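Local coordinates for putative type VI secretion protein (Escherichia coli, PDB 6SKI), which is a type VI secretion effector, probably a phospholipase of the alpha/beta-hydrolase clan, that is loaded on the VgrG spike, at residues 55-58 / 59-62; 359-362 / 363-367. One frame throughout, in Å; residues are numbered along the deposited sequence.

Interaction 1: 55-58 / 59-62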
ATOM      1  N   SER A  55      -3.885  -7.663  11.485  1.00 56.13           N
ATOM      2  CA  SER A  55      -3.075  -6.448  11.426  1.00 56.13           C
ATOM      3  C   SER A  55      -3.195  -5.643  12.716  1.00 56.13           C
ATOM      4  O   SER A  55      -2.195  -5.171  13.278  1.00 56.13           O
ATOM      5  CB  SER A  55      -3.508  -5.603  10.231  1.00 56.13           C
ATOM      6  OG  SER A  55      -2.769  -5.923   9.070  1.00 56.13           O
ATOM      7  N   ARG A  56      -4.427  -5.471  13.194  1.00 57.11           N
ATOM      8  CA  ARG A  56      -4.656  -4.734  14.429  1.00 57.11           C
ATOM      9  C   ARG A  56      -3.947  -5.396  15.599  1.00 57.11           C
ATOM     10  O   ARG A  56      -3.442  -4.713  16.496  1.00 57.11           O
ATOM     11  CB  ARG A  56      -6.156  -4.632  14.688  1.00 57.11           C
ATOM     12  CG  ARG A  56      -6.895  -3.804  13.653  1.00 57.11           C
ATOM     13  CD  ARG A  56      -8.288  -3.448  14.125  1.00 57.11           C
ATOM     14  NE  ARG A  56      -8.764  -4.369  15.150  1.00 57.11           N
ATOM     15  CZ  ARG A  56      -9.650  -5.334  14.929  1.00 57.11           C
ATOM     16  NH1 ARG A  56     -10.155  -5.507  13.716  1.00 57.11           N
ATOM     17  NH2 ARG A  56     -10.029  -6.129  15.919  1.00 57.11           N
ATOM     18  N   LEU A  57      -3.891  -6.729  15.605  1.00 55.07           N
ATOM     19  CA  LEU A  57      -3.182  -7.430  16.669  1.00 55.07           C
ATOM     20  C   LEU A  57      -1.675  -7.336  16.495  1.00 55.07           C
ATOM     21  O   LEU A  57      -0.944  -7.291  17.488  1.00 55.07           O
ATOM     22  CB  LEU A  57      -3.615  -8.892  16.723  1.00 55.07           C
ATOM     23  CG  LEU A  57      -5.068  -9.128  17.120  1.00 55.07           C
ATOM     24  CD1 LEU A  57      -5.353 -10.607  17.216  1.00 55.07           C
ATOM     25  CD2 LEU A  57      -5.372  -8.429  18.425  1.00 55.07           C
ATOM     26  N   MET A  58      -1.192  -7.311  15.251  1.00 54.84           N
ATOM     27  CA  MET A  58       0.221  -7.044  15.016  1.00 54.84           C
ATOM     28  C   MET A  58       0.624  -5.705  15.600  1.00 54.84           C
ATOM     29  O   MET A  58       1.759  -5.538  16.056  1.00 54.84           O
ATOM     30  CB  MET A  58       0.518  -7.063  13.517  1.00 54.84           C
ATOM     31  CG  MET A  58       1.356  -8.228  13.051  1.00 54.84           C
ATOM     32  SD  MET A  58       1.887  -8.024  11.346  1.00 54.84           S
ATOM     33  CE  MET A  58       3.411  -7.115  11.564  1.00 54.84           C
ATOM     34  N   LYS A  59      -0.298  -4.743  15.595  1.00 52.99           N
ATOM     35  CA  LYS A  59       0.006  -3.437  16.173  1.00 52.99           C
ATOM     36  C   LYS A  59       0.240  -3.513  17.683  1.00 52.99           C
ATOM     37  O   LYS A  59       0.823  -2.589  18.259  1.00 52.99           O
ATOM     38  CB  LYS A  59      -1.106  -2.446  15.836  1.00 52.99           C
ATOM     39  CG  LYS A  59      -0.801  -1.626  14.593  1.00 52.99           C
ATOM     40  CD  LYS A  59      -1.902  -0.643  14.261  1.00 52.99           C
ATOM     41  CE  LYS A  59      -3.133  -1.356  13.748  1.00 52.99           C
ATOM     42  NZ  LYS A  59      -4.297  -0.436  13.661  1.00 52.99           N
ATOM     43  N   PHE A  60      -0.208  -4.589  18.343  1.00 52.55           N
ATOM     44  CA  PHE A  60       0.065  -4.752  19.772  1.00 52.55           C
ATOM     45  C   PHE A  60       1.554  -4.810  20.066  1.00 52.55           C
ATOM     46  O   PHE A  60       1.985  -4.410  21.152  1.00 52.55           O
ATOM     47  CB  PHE A  60      -0.587  -6.022  20.314  1.00 52.55           C
ATOM     48  CG  PHE A  60      -1.984  -5.832  20.819  1.00 52.55           C
ATOM     49  CD1 PHE A  60      -2.238  -5.806  22.179  1.00 52.55           C
ATOM     50  CD2 PHE A  60      -3.043  -5.719  19.943  1.00 52.55           C
ATOM     51  CE1 PHE A  60      -3.516  -5.648  22.652  1.00 52.55           C
ATOM     52  CE2 PHE A  60      -4.326  -5.563  20.414  1.00 52.55           C
ATOM     53  CZ  PHE A  60      -4.563  -5.528  21.770  1.00 52.55           C
ATOM     54  N   ASN A  61       2.346  -5.336  19.137  1.00 54.18           N
ATOM     55  CA  ASN A  61       3.781  -5.465  19.346  1.00 54.18           C
ATOM     56  C   ASN A  61       4.409  -4.102  19.607  1.00 54.18           C
ATOM     57  O   ASN A  61       4.298  -3.187  18.785  1.00 54.18           O
ATOM     58  CB  ASN A  61       4.417  -6.124  18.124  1.00 54.18           C
ATOM     59  CG  ASN A  61       5.812  -6.633  18.389  1.00 54.18           C
ATOM     60  OD1 ASN A  61       5.996  -7.624  19.086  1.00 54.18           O
ATOM     61  ND2 ASN A  61       6.805  -5.973  17.813  1.00 54.18           N
ATOM     62  N   GLU A  62       5.036  -3.966  20.779  1.00 54.50           N
ATOM     63  CA  GLU A  62       5.773  -2.773  21.191  1.00 54.50           C
ATOM     64  C   GLU A  62       4.856  -1.600  21.523  1.00 54.50           C
ATOM     65  O   GLU A  62       5.333  -0.543  21.945  1.00 54.50           O
ATOM     66  CB  GLU A  62       6.794  -2.351  20.129  1.00 54.50           C
ATOM     67  CG  GLU A  62       7.756  -3.446  19.717  1.00 54.50           C
ATOM     68  CD  GLU A  62       8.800  -3.733  20.775  1.00 54.50           C
ATOM     69  OE1 GLU A  62       9.040  -2.855  21.628  1.00 54.50           O
ATOM     70  OE2 GLU A  62       9.380  -4.836  20.756  1.00 54.50           O
TER
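L57 and F60 lie side by side where helix 53-58 ends and the chain enters a type I beta turn running from M58 to N61. The backbone bonds record the change of winding. K59 N donates to S55 O at 3.0 Å, an i to i+4 alpha-helical bond, and also makes a weak bond to R56 O. From there the step shortens to three residues. F60 N donates to L57 O at 2.9 Å. N61 N then reaches M58 O at 3.1 Å and closes the turn.

The tight part is buried and mainly apolar. L57 CD2 touches F60 CE2 at 3.6 Å, while R56 O and L57 O lie at the edge of the ring, near its plane. F60 also packs on A521 and V523, and M58 on I150 and I153, so strand 521-523 covers the F60 ring and helix 144-154 covers M58. K59 belongs to this buried portion too, and its ammonium looks back along the helix, where NZ forms a salt bridge with E51.

The looser part is the side of R56, which is partly exposed. Its CB is directed away from the turn, and its NH1 makes a weak bond to the backbone O of E51, the residue whose carboxylate holds K59. Between the two sides runs the lysine chain, which turns at chi3 (-71°) and lays its CE against the helix backbone, 3.8 Å from R56 CA.

Interaction 2: 359-362 / 363-367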
ATOM      1  N   ARG A 359       0.833  19.404  27.695  1.00 60.43           N
ATOM      2  CA  ARG A 359       0.097  20.331  26.841  1.00 60.43           C
ATOM      3  C   ARG A 359       0.954  21.529  26.457  1.00 60.43           C
ATOM      4  O   ARG A 359       0.940  21.966  25.301  1.00 60.43           O
ATOM      5  CB  ARG A 359      -1.178  20.805  27.531  1.00 60.43           C
ATOM      6  CG  ARG A 359      -2.179  21.424  26.575  1.00 60.43           C
ATOM      7  CD  ARG A 359      -3.286  22.134  27.318  1.00 60.43           C
ATOM      8  NE  ARG A 359      -2.783  22.801  28.513  1.00 60.43           N
ATOM      9  CZ  ARG A 359      -2.320  24.047  28.533  1.00 60.43           C
ATOM     10  NH1 ARG A 359      -2.296  24.768  27.422  1.00 60.43           N
ATOM     11  NH2 ARG A 359      -1.881  24.572  29.666  1.00 60.43           N
ATOM     12  N   LYS A 360       1.713  22.069  27.409  1.00 61.38           N
ATOM     13  CA  LYS A 360       2.580  23.194  27.093  1.00 61.38           C
ATOM     14  C   LYS A 360       3.786  22.775  26.268  1.00 61.38           C
ATOM     15  O   LYS A 360       4.375  23.618  25.582  1.00 61.38           O
ATOM     16  CB  LYS A 360       3.044  23.886  28.375  1.00 61.38           C
ATOM     17  CG  LYS A 360       1.913  24.347  29.271  1.00 61.38           C
ATOM     18  CD  LYS A 360       2.438  25.108  30.472  1.00 61.38           C
ATOM     19  CE  LYS A 360       1.758  24.650  31.747  1.00 61.38           C
ATOM     20  NZ  LYS A 360       0.400  25.238  31.885  1.00 61.38           N
ATOM     21  N   MET A 361       4.158  21.497  26.308  1.00 61.43           N
ATOM     22  CA  MET A 361       5.186  20.999  25.403  1.00 61.43           C
ATOM     23  C   MET A 361       4.647  20.851  23.990  1.00 61.43           C
ATOM     24  O   MET A 361       5.350  21.144  23.017  1.00 61.43           O
ATOM     25  CB  MET A 361       5.717  19.659  25.907  1.00 61.43           C
ATOM     26  CG  MET A 361       6.906  19.121  25.134  1.00 61.43           C
ATOM     27  SD  MET A 361       6.404  17.988  23.825  1.00 61.43           S
ATOM     28  CE  MET A 361       5.850  16.580  24.779  1.00 61.43           C
ATOM     29  N   LEU A 362       3.401  20.395  23.861  1.00 58.25           N
ATOM     30  CA  LEU A 362       2.809  20.196  22.546  1.00 58.25           C
ATOM     31  C   LEU A 362       2.436  21.517  21.895  1.00 58.25           C
ATOM     32  O   LEU A 362       2.430  21.618  20.663  1.00 58.25           O
ATOM     33  CB  LEU A 362       1.581  19.301  22.669  1.00 58.25           C
ATOM     34  CG  LEU A 362       1.894  17.845  22.997  1.00 58.25           C
ATOM     35  CD1 LEU A 362       0.629  17.032  23.012  1.00 58.25           C
ATOM     36  CD2 LEU A 362       2.891  17.269  22.013  1.00 58.25           C
ATOM     37  N   MET A 363       2.127  22.537  22.695  1.00 61.45           N
ATOM     38  CA  MET A 363       1.799  23.845  22.151  1.00 61.45           C
ATOM     39  C   MET A 363       3.018  24.573  21.608  1.00 61.45           C
ATOM     40  O   MET A 363       2.860  25.575  20.903  1.00 61.45           O
ATOM     41  CB  MET A 363       1.126  24.703  23.222  1.00 61.45           C
ATOM     42  CG  MET A 363      -0.359  24.445  23.373  1.00 61.45           C
ATOM     43  SD  MET A 363      -1.095  25.440  24.678  1.00 61.45           S
ATOM     44  CE  MET A 363      -0.628  27.085  24.151  1.00 61.45           C
ATOM     45  N   THR A 364       4.220  24.091  21.914  1.00 60.02           N
ATOM     46  CA  THR A 364       5.447  24.610  21.336  1.00 60.02           C
ATOM     47  C   THR A 364       6.124  23.626  20.401  1.00 60.02           C
ATOM     48  O   THR A 364       7.055  24.020  19.690  1.00 60.02           O
ATOM     49  CB  THR A 364       6.443  25.005  22.438  1.00 60.02           C
ATOM     50  OG1 THR A 364       6.837  23.841  23.172  1.00 60.02           O
ATOM     51  CG2 THR A 364       5.814  26.007  23.390  1.00 60.02           C
ATOM     52  N   LEU A 365       5.695  22.371  20.391  1.00 55.84           N
ATOM     53  CA  LEU A 365       6.252  21.381  19.483  1.00 55.84           C
ATOM     54  C   LEU A 365       6.060  21.827  18.039  1.00 55.84           C
ATOM     55  O   LEU A 365       4.938  22.172  17.646  1.00 55.84           O
ATOM     56  CB  LEU A 365       5.572  20.035  19.706  1.00 55.84           C
ATOM     57  CG  LEU A 365       6.227  18.770  19.164  1.00 55.84           C
ATOM     58  CD1 LEU A 365       7.479  18.432  19.945  1.00 55.84           C
ATOM     59  CD2 LEU A 365       5.229  17.638  19.234  1.00 55.84           C
ATOM     60  N   PRO A 366       7.115  21.835  17.221  1.00 54.52           N
ATOM     61  CA  PRO A 366       6.933  22.159  15.802  1.00 54.52           C
ATOM     62  C   PRO A 366       6.244  21.058  15.023  1.00 54.52           C
ATOM     63  O   PRO A 366       5.755  21.317  13.919  1.00 54.52           O
ATOM     64  CB  PRO A 366       8.369  22.379  15.323  1.00 54.52           C
ATOM     65  CG  PRO A 366       9.134  21.399  16.145  1.00 54.52           C
ATOM     66  CD  PRO A 366       8.525  21.535  17.523  1.00 54.52           C
ATOM     67  N   ALA A 367       6.193  19.839  15.566  1.00 51.40           N
ATOM     68  CA  ALA A 367       5.518  18.744  14.883  1.00 51.40           C
ATOM     69  C   ALA A 367       4.027  19.013  14.740  1.00 51.40           C
ATOM     70  O   ALA A 367       3.421  18.673  13.718  1.00 51.40           O
ATOM     71  CB  ALA A 367       5.755  17.436  15.637  1.00 51.40           C
TER
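The C-terminal end of helix 350-362, where it unwinds into the loop before strand 376-386, is fastened by M361 O, which collects bonds from both T364 and L365. T364 OG1 donates to M361 O at 3.1 Å from above the carbonyl plane, and T364 N and L365 N add weak bonds to M361 O, at 3.3 and 2.9 Å respectively. L365 N is shared, since it also makes a weak bond to L362 O. The i to i+4 bond from M363 N to R359 O, 2.9 Å, precedes this cluster, and L365 N to M361 O is a second, weak one. The threonine hydroxyl can turn back because chi1 of 64° sets OG1 between the backbone N and the carbonyl carbon, leaving CG2 beside the backbone N.

Two sets of side chains also meet here. R359 and M363 run alongside each other; the arginine chain bends at chi3, and its NH1 lies near M363 SD, while NH2 forms a salt bridge with E356. Both residues also touch L377 of strand 376-386. The CB of L365 is directed toward the helix, and its two methyl branches part company. CD1 approaches M361 SD at 4.1 Å, beside an exposed residue. The second branch turns to L362, which is buried, and W532 packs on both leucines; there L365 CD2 lies 3.7 Å from L362 CD2.

Interactions 1 and 2 are both helix C-termini running into loops, set in series along the chain, with centres about 28 Å apart and nearest atoms about 17 Å apart, so neither touches the other. Their burial differs: the centre of 55-62 lies about 15 Å from the centre of the chain and the contact is largely enclosed, whereas that of 359-367 lies about 27 Å from it and the contact is mostly at the surface. Interaction 1 is linked to the putative hydrolase site through S55 OG, which is hydrogen-bonded to R198, next to S197; S197, D245 and H310 have geometry consistent with a Ser-His-Asp triad. Interaction 2 instead joins helix 350-362 to strand 376-386.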